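Local atomic coordinates of restriction endonuclease R.BpuJI (Bacillus pumilus, PDB entry 2VLA), a protein that recognises a specific DNA sequence through this N-terminal domain and, as the full-length enzyme, probably cleaves DNA as a type II restriction endonuclease. Residues D158-Y162 with Y163-S167; I178-I181 with E182-E186; A30-I33 with D34-P38. All blocks are in the same frame, centred on the assembly; numbering follows the deposited sequence. Where two conformers were deposited one is given.

Interaction 1: residues D158-Y162 with Y163-S167; sequences DDIAY and YVLNS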
ATOM      1  N   ASP A 158       5.339  -9.999 -12.979  1.00 12.31           N
ATOM      2  CA  ASP A 158       4.121 -10.656 -13.453  1.00 12.20           C
ATOM      3  C   ASP A 158       3.753 -11.861 -12.575  1.00 12.22           C
ATOM      4  O   ASP A 158       2.572 -12.119 -12.350  1.00 12.81           O
ATOM      5  CB  ASP A 158       4.274 -11.086 -14.950  1.00 12.96           C
ATOM      6  CG  ASP A 158       4.268  -9.892 -15.928  1.00 17.01           C
ATOM      7  OD1 ASP A 158       3.526  -8.913 -15.677  1.00 19.41           O
ATOM      8  OD2 ASP A 158       4.982  -9.967 -16.968  1.00 27.65           O
ATOM      9  N   ASP A 159       4.754 -12.585 -12.112  1.00 11.77           N
ATOM     10  CA  ASP A 159       4.517 -13.701 -11.178  1.00 11.29           C
ATOM     11  C   ASP A 159       3.865 -13.178  -9.904  1.00 11.60           C
ATOM     12  O   ASP A 159       2.865 -13.728  -9.440  1.00 12.06           O
ATOM     13  CB  ASP A 159       5.825 -14.375 -10.803  1.00 12.84           C
ATOM     14  CG  ASP A 159       6.442 -15.167 -11.940  1.00 14.65           C
ATOM     15  OD1 ASP A 159       5.689 -15.692 -12.797  1.00 16.58           O
ATOM     16  OD2 ASP A 159       7.700 -15.342 -11.918  1.00 14.65           O
ATOM     17  N   ILE A 160       4.415 -12.106  -9.354  0.50 10.43           N
ATOM     18  CA  ILE A 160       3.878 -11.550  -8.123  0.50 10.75           C
ATOM     19  C   ILE A 160       2.474 -10.967  -8.352  0.50 11.24           C
ATOM     20  O   ILE A 160       1.603 -11.044  -7.479  0.50 10.24           O
ATOM     21  CB  ILE A 160       4.814 -10.493  -7.534  0.50 10.63           C
ATOM     22  CG1 ILE A 160       6.174 -11.118  -7.195  0.50 12.40           C
ATOM     23  CG2 ILE A 160       4.204  -9.865  -6.297  0.50 12.31           C
ATOM     24  CD1 ILE A 160       7.257 -10.083  -6.859  0.50 10.97           C
ATOM     25  N   ALA A 161       2.235 -10.437  -9.546  1.00 11.31           N
ATOM     26  CA  ALA A 161       0.930  -9.930  -9.895  1.00 10.69           C
ATOM     27  C   ALA A 161      -0.119 -11.034  -9.929  1.00 10.99           C
ATOM     28  O   ALA A 161      -1.158 -10.914  -9.302  1.00 12.02           O
ATOM     29  CB  ALA A 161       0.983  -9.196 -11.270  1.00 12.31           C
ATOM     30  N   TYR A 162       0.130 -12.078 -10.713  1.00 11.00           N
ATOM     31  CA  TYR A 162      -0.898 -13.087 -10.983  1.00 10.94           C
ATOM     32  C   TYR A 162      -1.077 -14.009  -9.804  1.00 10.21           C
ATOM     33  O   TYR A 162      -2.199 -14.348  -9.441  1.00 11.73           O
ATOM     34  CB  TYR A 162      -0.516 -13.917 -12.208  1.00 12.10           C
ATOM     35  CG  TYR A 162      -1.551 -14.954 -12.586  1.00 12.61           C
ATOM     36  CD1 TYR A 162      -2.672 -14.605 -13.320  1.00 14.42           C
ATOM     37  CD2 TYR A 162      -1.438 -16.271 -12.137  1.00 14.66           C
ATOM     38  CE1 TYR A 162      -3.644 -15.540 -13.624  1.00 15.71           C
ATOM     39  CE2 TYR A 162      -2.405 -17.222 -12.440  1.00 15.04           C
ATOM     40  CZ  TYR A 162      -3.506 -16.852 -13.185  1.00 17.45           C
ATOM     41  OH  TYR A 162      -4.465 -17.797 -13.503  1.00 20.70           O
ATOM     42  N   TYR A 163       0.036 -14.451  -9.247  1.00 10.45           N
ATOM     43  CA  TYR A 163      -0.021 -15.508  -8.230  1.00 10.71           C
ATOM     44  C   TYR A 163      -0.251 -14.978  -6.819  1.00 12.54           C
ATOM     45  O   TYR A 163      -0.686 -15.738  -5.936  1.00 12.62           O
ATOM     46  CB  TYR A 163       1.236 -16.369  -8.270  1.00 11.12           C
ATOM     47  CG  TYR A 163       1.404 -17.190  -9.534  1.00 11.58           C
ATOM     48  CD1 TYR A 163       0.779 -18.415  -9.677  1.00 13.75           C
ATOM     49  CD2 TYR A 163       2.207 -16.740 -10.577  1.00 12.11           C
ATOM     50  CE1 TYR A 163       0.941 -19.181 -10.819  1.00 13.43           C
ATOM     51  CE2 TYR A 163       2.365 -17.490 -11.727  1.00 14.30           C
ATOM     52  CZ  TYR A 163       1.751 -18.719 -11.830  1.00 13.33           C
ATOM     53  OH  TYR A 163       1.932 -19.453 -12.982  1.00 16.57           O
ATOM     54  N   VAL A 164       0.029 -13.701  -6.583  1.00 10.54           N
ATOM     55  CA  VAL A 164      -0.056 -13.112  -5.241  1.00 10.88           C
ATOM     56  C   VAL A 164      -1.023 -11.930  -5.178  1.00 10.22           C
ATOM     57  O   VAL A 164      -2.125 -12.064  -4.640  1.00 10.85           O
ATOM     58  CB  VAL A 164       1.331 -12.704  -4.720  1.00 10.82           C
ATOM     59  CG1 VAL A 164       1.243 -12.047  -3.342  1.00 11.59           C
ATOM     60  CG2 VAL A 164       2.267 -13.894  -4.724  1.00 12.55           C
ATOM     61  N   LEU A 165      -0.692 -10.799  -5.843  1.00  9.90           N
ATOM     62  CA  LEU A 165      -1.414  -9.562  -5.555  1.00 10.29           C
ATOM     63  C   LEU A 165      -2.759  -9.428  -6.275  1.00 10.76           C
ATOM     64  O   LEU A 165      -3.559  -8.557  -5.926  1.00 10.97           O
ATOM     65  CB  LEU A 165      -0.550  -8.340  -5.804  1.00 10.21           C
ATOM     66  CG  LEU A 165       0.494  -8.066  -4.719  1.00 10.79           C
ATOM     67  CD1 LEU A 165       1.383  -6.911  -5.161  1.00 11.93           C
ATOM     68  CD2 LEU A 165      -0.145  -7.746  -3.347  1.00 13.11           C
ATOM     69  N   ASN A 166      -3.019 -10.311  -7.249  1.00  9.98           N
ATOM     70  CA  ASN A 166      -4.320 -10.392  -7.899  1.00 10.33           C
ATOM     71  C   ASN A 166      -5.002 -11.756  -7.699  1.00 11.03           C
ATOM     72  O   ASN A 166      -5.988 -12.038  -8.334  1.00 11.38           O
ATOM     73  CB  ASN A 166      -4.175 -10.151  -9.401  1.00 11.02           C
ATOM     74  CG  ASN A 166      -5.371  -9.376 -10.010  1.00 10.66           C
ATOM     75  OD1 ASN A 166      -5.578  -8.202  -9.710  1.00 11.26           O
ATOM     76  ND2 ASN A 166      -6.140 -10.045 -10.872  1.00 11.71           N
ATOM     77  N   SER A 167      -4.441 -12.597  -6.828  1.00 10.53           N
ATOM     78  CA  SER A 167      -5.025 -13.913  -6.531  1.00 11.05           C
ATOM     79  C   SER A 167      -6.037 -13.797  -5.389  1.00 12.20           C
ATOM     80  O   SER A 167      -5.680 -13.428  -4.278  1.00 11.67           O
ATOM     81  CB  SER A 167      -3.932 -14.916  -6.142  1.00 11.55           C
ATOM     82  OG  SER A 167      -4.480 -16.066  -5.432  1.00 12.93           O
TER
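Y162 and Y163 form a T-shaped (edge-to-face) stack near the C-terminal end of helix 157-165, where the helix widens into a pi-type turn. Y162 supplies the edge. Its CD2 lies 3.7 Å above the Y163 ring, over the centre. The ring centroids are 5.1 Å apart and the planes are turned 82° against each other. The first torsions set this up. Y162 swings its CG opposite its backbone N (chi1 -178°), while Y163 holds CG opposite its carbonyl carbon (chi1 -66°). Y163 therefore runs back alongside D159, and D159 O lies at its ring edge. Both polar ends are held elsewhere: Y163 OH bonds D187, and the D159 carboxylate makes a salt bridge with R188.

The wide turn shows in the backbone. L165 N reaches I160 O at 2.8 Å, a bond five residues back. V164 N adds only a weak one to the same oxygen. N166 leaves the helix and bonds Q8 through its side chain. S167 then caps the next helix, its OG accepting from V170 N. On the flank of the turn, V164 CB comes to 3.2 Å from I160 O, and L165 CB to 3.8 Å from the same oxygen.

Interaction 2: residues I178-I181 with E182-E186; sequences IEVI and EKIIE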
ATOM      1  N   ILE A 178       4.713 -21.192   0.423  1.00 13.66           N
ATOM      2  CA  ILE A 178       5.286 -22.356  -0.243  1.00 14.01           C
ATOM      3  C   ILE A 178       4.332 -22.946  -1.293  1.00 14.67           C
ATOM      4  O   ILE A 178       4.775 -23.483  -2.311  1.00 15.08           O
ATOM      5  CB  ILE A 178       5.703 -23.489   0.763  1.00 14.92           C
ATOM      6  CG1 ILE A 178       6.439 -24.593  -0.011  1.00 18.33           C
ATOM      7  CG2 ILE A 178       4.476 -24.054   1.558  1.00 18.35           C
ATOM      8  CD1 ILE A 178       7.788 -24.150  -0.613  1.00 19.22           C
ATOM      9  N   GLU A 179       3.025 -22.867  -1.043  1.00 15.01           N
ATOM     10  CA  GLU A 179       2.051 -23.287  -2.063  1.00 14.93           C
ATOM     11  C   GLU A 179       2.160 -22.472  -3.347  1.00 14.24           C
ATOM     12  O   GLU A 179       1.968 -23.002  -4.437  1.00 15.40           O
ATOM     13  CB  GLU A 179       0.646 -23.171  -1.541  1.00 14.02           C
ATOM     14  CG  GLU A 179       0.311 -24.120  -0.463  1.00 18.31           C
ATOM     15  CD  GLU A 179      -1.099 -23.904   0.050  1.00 18.76           C
ATOM     16  OE1 GLU A 179      -2.064 -24.332  -0.651  1.00 24.42           O
ATOM     17  OE2 GLU A 179      -1.253 -23.249   1.096  1.00 19.06           O
ATOM     18  N   VAL A 180       2.396 -21.163  -3.212  1.00 13.68           N
ATOM     19  CA  VAL A 180       2.543 -20.289  -4.356  1.00 13.46           C
ATOM     20  C   VAL A 180       3.786 -20.698  -5.135  1.00 13.28           C
ATOM     21  O   VAL A 180       3.746 -20.866  -6.351  1.00 14.37           O
ATOM     22  CB  VAL A 180       2.652 -18.818  -3.910  1.00 12.93           C
ATOM     23  CG1 VAL A 180       2.965 -17.923  -5.111  1.00 15.30           C
ATOM     24  CG2 VAL A 180       1.355 -18.371  -3.244  1.00 16.33           C
ATOM     25  N   ILE A 181       4.890 -20.883  -4.419  1.00 14.50           N
ATOM     26  CA  ILE A 181       6.139 -21.238  -5.044  1.00 13.56           C
ATOM     27  C   ILE A 181       6.044 -22.592  -5.753  1.00 13.72           C
ATOM     28  O   ILE A 181       6.481 -22.745  -6.886  1.00 14.25           O
ATOM     29  CB  ILE A 181       7.266 -21.241  -4.009  1.00 14.21           C
ATOM     30  CG1 ILE A 181       7.544 -19.779  -3.519  1.00 14.52           C
ATOM     31  CG2 ILE A 181       8.525 -21.925  -4.568  1.00 17.19           C
ATOM     32  CD1 ILE A 181       7.643 -18.738  -4.623  1.00 16.97           C
ATOM     33  N   GLU A 182       5.447 -23.568  -5.106  1.00 14.47           N
ATOM     34  CA  GLU A 182       5.304 -24.885  -5.726  1.00 15.26           C
ATOM     35  C   GLU A 182       4.454 -24.821  -7.009  1.00 14.80           C
ATOM     36  O   GLU A 182       4.779 -25.454  -8.022  1.00 16.57           O
ATOM     37  CB  GLU A 182       4.721 -25.894  -4.723  1.00 17.48           C
ATOM     38  CG  GLU A 182       5.731 -26.292  -3.632  1.00 21.55           C
ATOM     39  CD  GLU A 182       5.123 -27.111  -2.475  1.00 29.91           C
ATOM     40  OE1 GLU A 182       3.886 -27.138  -2.319  1.00 37.75           O
ATOM     41  OE2 GLU A 182       5.908 -27.706  -1.703  1.00 28.96           O
ATOM     42  N   LYS A 183       3.414 -23.992  -6.992  1.00 15.39           N
ATOM     43  CA  LYS A 183       2.560 -23.824  -8.163  1.00 15.66           C
ATOM     44  C   LYS A 183       3.315 -23.135  -9.319  1.00 15.02           C
ATOM     45  O   LYS A 183       3.186 -23.529 -10.492  1.00 16.52           O
ATOM     46  CB  LYS A 183       1.309 -23.024  -7.778  1.00 16.55           C
ATOM     47  CG  LYS A 183       0.403 -22.661  -8.929  1.00 17.23           C
ATOM     48  CD  LYS A 183      -0.099 -23.871  -9.687  1.00 19.86           C
ATOM     49  CE  LYS A 183      -1.088 -23.473 -10.750  1.00 22.53           C
ATOM     50  NZ  LYS A 183      -1.336 -24.559 -11.732  1.00 27.93           N
ATOM     51  N   ILE A 184       4.113 -22.122  -8.995  1.00 13.67           N
ATOM     52  CA  ILE A 184       4.904 -21.438 -10.020  1.00 13.62           C
ATOM     53  C   ILE A 184       5.890 -22.418 -10.647  1.00 15.71           C
ATOM     54  O   ILE A 184       6.024 -22.476 -11.849  1.00 16.60           O
ATOM     55  CB  ILE A 184       5.634 -20.191  -9.452  1.00 13.87           C
ATOM     56  CG1 ILE A 184       4.595 -19.113  -9.095  1.00 14.35           C
ATOM     57  CG2 ILE A 184       6.673 -19.640 -10.472  1.00 15.21           C
ATOM     58  CD1 ILE A 184       5.156 -17.879  -8.397  1.00 14.49           C
ATOM     59  N   ILE A 185       6.518 -23.245  -9.826  1.00 16.61           N
ATOM     60  CA  ILE A 185       7.472 -24.212 -10.334  1.00 17.00           C
ATOM     61  C   ILE A 185       6.771 -25.240 -11.259  1.00 16.90           C
ATOM     62  O   ILE A 185       7.288 -25.576 -12.324  1.00 19.53           O
ATOM     63  CB  ILE A 185       8.195 -24.937  -9.185  1.00 18.56           C
ATOM     64  CG1 ILE A 185       9.178 -23.967  -8.487  1.00 18.94           C
ATOM     65  CG2 ILE A 185       8.927 -26.187  -9.712  1.00 19.74           C
ATOM     66  CD1 ILE A 185       9.792 -24.521  -7.184  1.00 20.16           C
ATOM     67  N   GLU A 186       5.587 -25.698 -10.873  0.60 17.79           N
ATOM     68  CA  GLU A 186       4.840 -26.639 -11.715  0.60 18.78           C
ATOM     69  C   GLU A 186       4.427 -25.985 -13.030  0.60 18.99           C
ATOM     70  O   GLU A 186       4.585 -26.574 -14.105  0.60 19.26           O
ATOM     71  CB  GLU A 186       3.605 -27.165 -10.992  0.60 19.17           C
ATOM     72  CG  GLU A 186       2.806 -28.172 -11.816  0.60 22.06           C
ATOM     73  CD  GLU A 186       1.462 -28.505 -11.201  0.60 25.16           C
ATOM     74  OE1 GLU A 186       1.422 -29.331 -10.261  0.60 33.08           O
ATOM     75  OE2 GLU A 186       0.440 -27.959 -11.672  0.60 31.08           O
TER
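The backbone from I178 to E186 is regular alpha helix, and each bond between the segments joins residues four apart. E182 N bonds I178 O at 2.9 Å. K183 N bonds E179 O at 3.1 Å. I184 N and I185 N continue the series to V180 O and I181 O.

The side chains form a greasy flank and a charged flank. On the greasy flank V180 and I184 lie side by side and point the same way, with V180 CG1 3.9 Å from I184 CD1. I181 and I185 meet at an angle instead: I181 CG2 touches I185 CD1, also at 3.9 Å. I184 and I185 both hold CG1 opposite the carbonyl carbon (chi1 -68° and -71°). This lays each CG1 back over the carbonyl oxygen four residues earlier and brings the CD1 methyl to the preceding turn.

E182 reaches back in the same sense. Its CG sits 3.2 Å from I178 O, and the extended chain places OE2 across I178 CG1 at 3.6 Å. OE2 meets a carbon there, and no polar bond is made. E182 is otherwise exposed.

K183 is bent at chi2 (58°), and its NZ makes a salt bridge with D187. E179 points away from the second segment, and its carboxylate receives K176 N and M1 N. The E179 side chain comes within about 6 Å of a bound polyether, probably from the crystallisation liquor, whose pocket K176 lines.

V180 and I184 pack on Y163 of helix 157-165, and I178 and I181 on helix 137-150. This is typical of an amphipathic helix in a helical domain: V180, I181 and I184, with I178 at the margin, face its neighbours, and E182 and E186 are exposed.

Interaction 3: residues A30-I33 with D34-P38; sequences ANII and DDICP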
ATOM      1  N   ALA A  30       5.586  16.997   4.380  1.00 11.87           N
ATOM      2  CA  ALA A  30       5.842  16.903   5.810  1.00 13.16           C
ATOM      3  C   ALA A  30       5.987  18.287   6.435  1.00 13.28           C
ATOM      4  O   ALA A  30       5.469  18.546   7.523  1.00 16.21           O
ATOM      5  CB  ALA A  30       7.083  16.079   6.061  1.00 13.62           C
ATOM      6  N   ASN A  31       6.719  19.161   5.767  1.00 14.01           N
ATOM      7  CA  ASN A  31       6.991  20.490   6.309  1.00 14.23           C
ATOM      8  C   ASN A  31       5.766  21.355   6.276  1.00 15.66           C
ATOM      9  O   ASN A  31       5.527  22.129   7.193  1.00 17.30           O
ATOM     10  CB  ASN A  31       8.155  21.151   5.578  1.00 15.52           C
ATOM     11  CG  ASN A  31       9.497  20.652   6.073  1.00 16.15           C
ATOM     12  OD1 ASN A  31       9.672  20.400   7.274  1.00 21.56           O
ATOM     13  ND2 ASN A  31      10.431  20.482   5.175  1.00 17.60           N
ATOM     14  N   ILE A  32       4.979  21.231   5.210  1.00 15.17           N
ATOM     15  CA  ILE A  32       3.717  21.946   5.144  1.00 15.65           C
ATOM     16  C   ILE A  32       2.833  21.529   6.325  1.00 15.28           C
ATOM     17  O   ILE A  32       2.313  22.370   7.060  1.00 17.68           O
ATOM     18  CB  ILE A  32       2.984  21.686   3.829  1.00 16.72           C
ATOM     19  CG1 ILE A  32       3.761  22.325   2.666  1.00 18.49           C
ATOM     20  CG2 ILE A  32       1.537  22.227   3.917  1.00 17.99           C
ATOM     21  CD1 ILE A  32       3.285  21.899   1.266  1.00 19.75           C
ATOM     22  N   ILE A  33       2.659  20.234   6.499  1.00 15.17           N
ATOM     23  CA  ILE A  33       1.805  19.726   7.567  1.00 15.90           C
ATOM     24  C   ILE A  33       2.324  20.132   8.956  1.00 16.83           C
ATOM     25  O   ILE A  33       1.569  20.629   9.791  1.00 20.08           O
ATOM     26  CB  ILE A  33       1.659  18.203   7.460  1.00 14.84           C
ATOM     27  CG1 ILE A  33       0.816  17.854   6.235  1.00 15.22           C
ATOM     28  CG2 ILE A  33       1.017  17.621   8.716  1.00 16.83           C
ATOM     29  CD1 ILE A  33       0.928  16.396   5.806  1.00 14.82           C
ATOM     30  N   ASP A  34       3.620  19.977   9.173  1.00 16.86           N
ATOM     31  CA  ASP A  34       4.209  20.301  10.468  1.00 17.99           C
ATOM     32  C   ASP A  34       4.032  21.802  10.789  1.00 20.91           C
ATOM     33  O   ASP A  34       3.776  22.181  11.937  1.00 22.40           O
ATOM     34  CB  ASP A  34       5.686  19.931  10.455  1.00 18.96           C
ATOM     35  CG  ASP A  34       6.346  20.151  11.762  1.00 20.45           C
ATOM     36  OD1 ASP A  34       5.859  19.605  12.770  1.00 25.05           O
ATOM     37  OD2 ASP A  34       7.392  20.815  11.778  1.00 21.97           O
ATOM     38  N   ASP A  35       4.161  22.644   9.759  1.00 19.32           N
ATOM     39  CA  ASP A  35       4.072  24.091   9.935  1.00 22.55           C
ATOM     40  C   ASP A  35       2.651  24.551  10.251  1.00 21.49           C
ATOM     41  O   ASP A  35       2.443  25.378  11.154  1.00 24.40           O
ATOM     42  CB  ASP A  35       4.545  24.803   8.683  1.00 21.16           C
ATOM     43  CG  ASP A  35       6.054  24.798   8.535  1.00 27.91           C
ATOM     44  OD1 ASP A  35       6.758  24.394   9.497  1.00 30.37           O
ATOM     45  OD2 ASP A  35       6.538  25.218   7.454  1.00 27.23           O
ATOM     46  N   ILE A  36       1.673  24.071   9.477  1.00 21.01           N
ATOM     47  CA  ILE A  36       0.334  24.640   9.535  1.00 20.86           C
ATOM     48  C   ILE A  36      -0.576  23.934  10.542  1.00 23.40           C
ATOM     49  O   ILE A  36      -1.576  24.498  10.971  1.00 27.09           O
ATOM     50  CB  ILE A  36      -0.350  24.709   8.120  1.00 22.93           C
ATOM     51  CG1 ILE A  36      -0.734  23.315   7.611  1.00 20.75           C
ATOM     52  CG2 ILE A  36       0.569  25.409   7.118  1.00 24.38           C
ATOM     53  CD1 ILE A  36      -1.483  23.331   6.248  1.00 20.00           C
ATOM     54  N   CYS A  37      -0.202  22.730  10.954  1.00 21.96           N
ATOM     55  CA  CYS A  37      -0.996  21.982  11.952  1.00 24.17           C
ATOM     56  C   CYS A  37      -0.393  22.116  13.353  1.00 27.85           C
ATOM     57  O   CYS A  37       0.794  22.394  13.486  1.00 31.68           O
ATOM     58  CB  CYS A  37      -1.082  20.506  11.566  1.00 22.52           C
ATOM     59  SG  CYS A  37      -1.811  20.220   9.964  1.00 22.34           S
ATOM     60  N   PRO A  38      -1.228  21.925  14.409  1.00 29.41           N
ATOM     61  CA  PRO A  38      -2.671  21.714  14.299  1.00 27.55           C
ATOM     62  C   PRO A  38      -3.417  22.956  13.827  1.00 29.14           C
ATOM     63  O   PRO A  38      -3.027  24.079  14.155  1.00 29.71           O
ATOM     64  CB  PRO A  38      -3.089  21.353  15.741  1.00 27.19           C
ATOM     65  CG  PRO A  38      -2.049  21.935  16.590  1.00 33.59           C
ATOM     66  CD  PRO A  38      -0.774  21.885  15.810  1.00 31.24           C
TER
HETATM   67  O   HOH W   1       8.747  21.864   9.420  1.00 30.07           O
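Water 1 bridges N31 and D34, whose side chains stand three residues apart on helix 22-36. Its oxygen lies 2.8 Å from N31 OD1 and 2.9 Å from D34 OD2, hydrogen-bonded to both. D34 comes within reach because its CG lies opposite the backbone N (chi1 -176°), while its CB rests against A30 O.

D35 takes the other course. With CG opposite the carbonyl carbon (chi1 -76°), its carboxylate folds back over the preceding turn, and CG comes to 3.0 Å from N31 O. OD1 and OD2 also stand near N31 O but, being acceptors like it, make no hydrogen bond. N31 O is instead bonded by D35 N, and the D35 carboxylate has a salt bridge with R51. R51 may ease the closeness of the carboxylate to this carbonyl.

On the side facing helix 41-56, I32 and I36 lie side by side and point the same way, I32 CG2 touching I36 CD1 at 4.0 Å. The I36 chi1 of 71° wedges CG1 between its own backbone N and carbonyl carbon. CG1 and CG2 then both press on I32 O, at 3.2 and 3.5 Å.

The helix ends here. C37 is the first residue to leave helical angles, yet its N still bonds I33 O. Its CB points back to the last turn, and SG sits 4.0 Å from I33 CG2. A cis peptide bond then leads into P38, as the chain turns away toward strand 39-40.

The end of helix 22-36 is held on several sides. I32 and I36 face F48 and F44 of helix 41-56. A30, N31 and D34 meet I97 of helix 91-99, and I33 and C37 rest on P89 of strand 86-89.

Overall arrangement
Along the chain the order is interaction 3, interaction 1, interaction 2, and each lies within a single helix: 22-36, 157-165 and 177-189. Interactions 1 and 2 are neighbours, with centres 12 Å apart. Y163 joins them: its ring packs on V180, K183 and I184, and V164 adds a touch on V180. Interaction 3 lies on the opposite side of the chain's centre, about 38 Å from interaction 1 and 47 Å from interaction 2, centre to centre. It belongs to a part with a small antiparallel sheet. The three contacts thus lie on two sides of the mainly helical DNA-recognition domain. Interaction 1 comes nearest to the bound DNA, with atoms about 8 Å away.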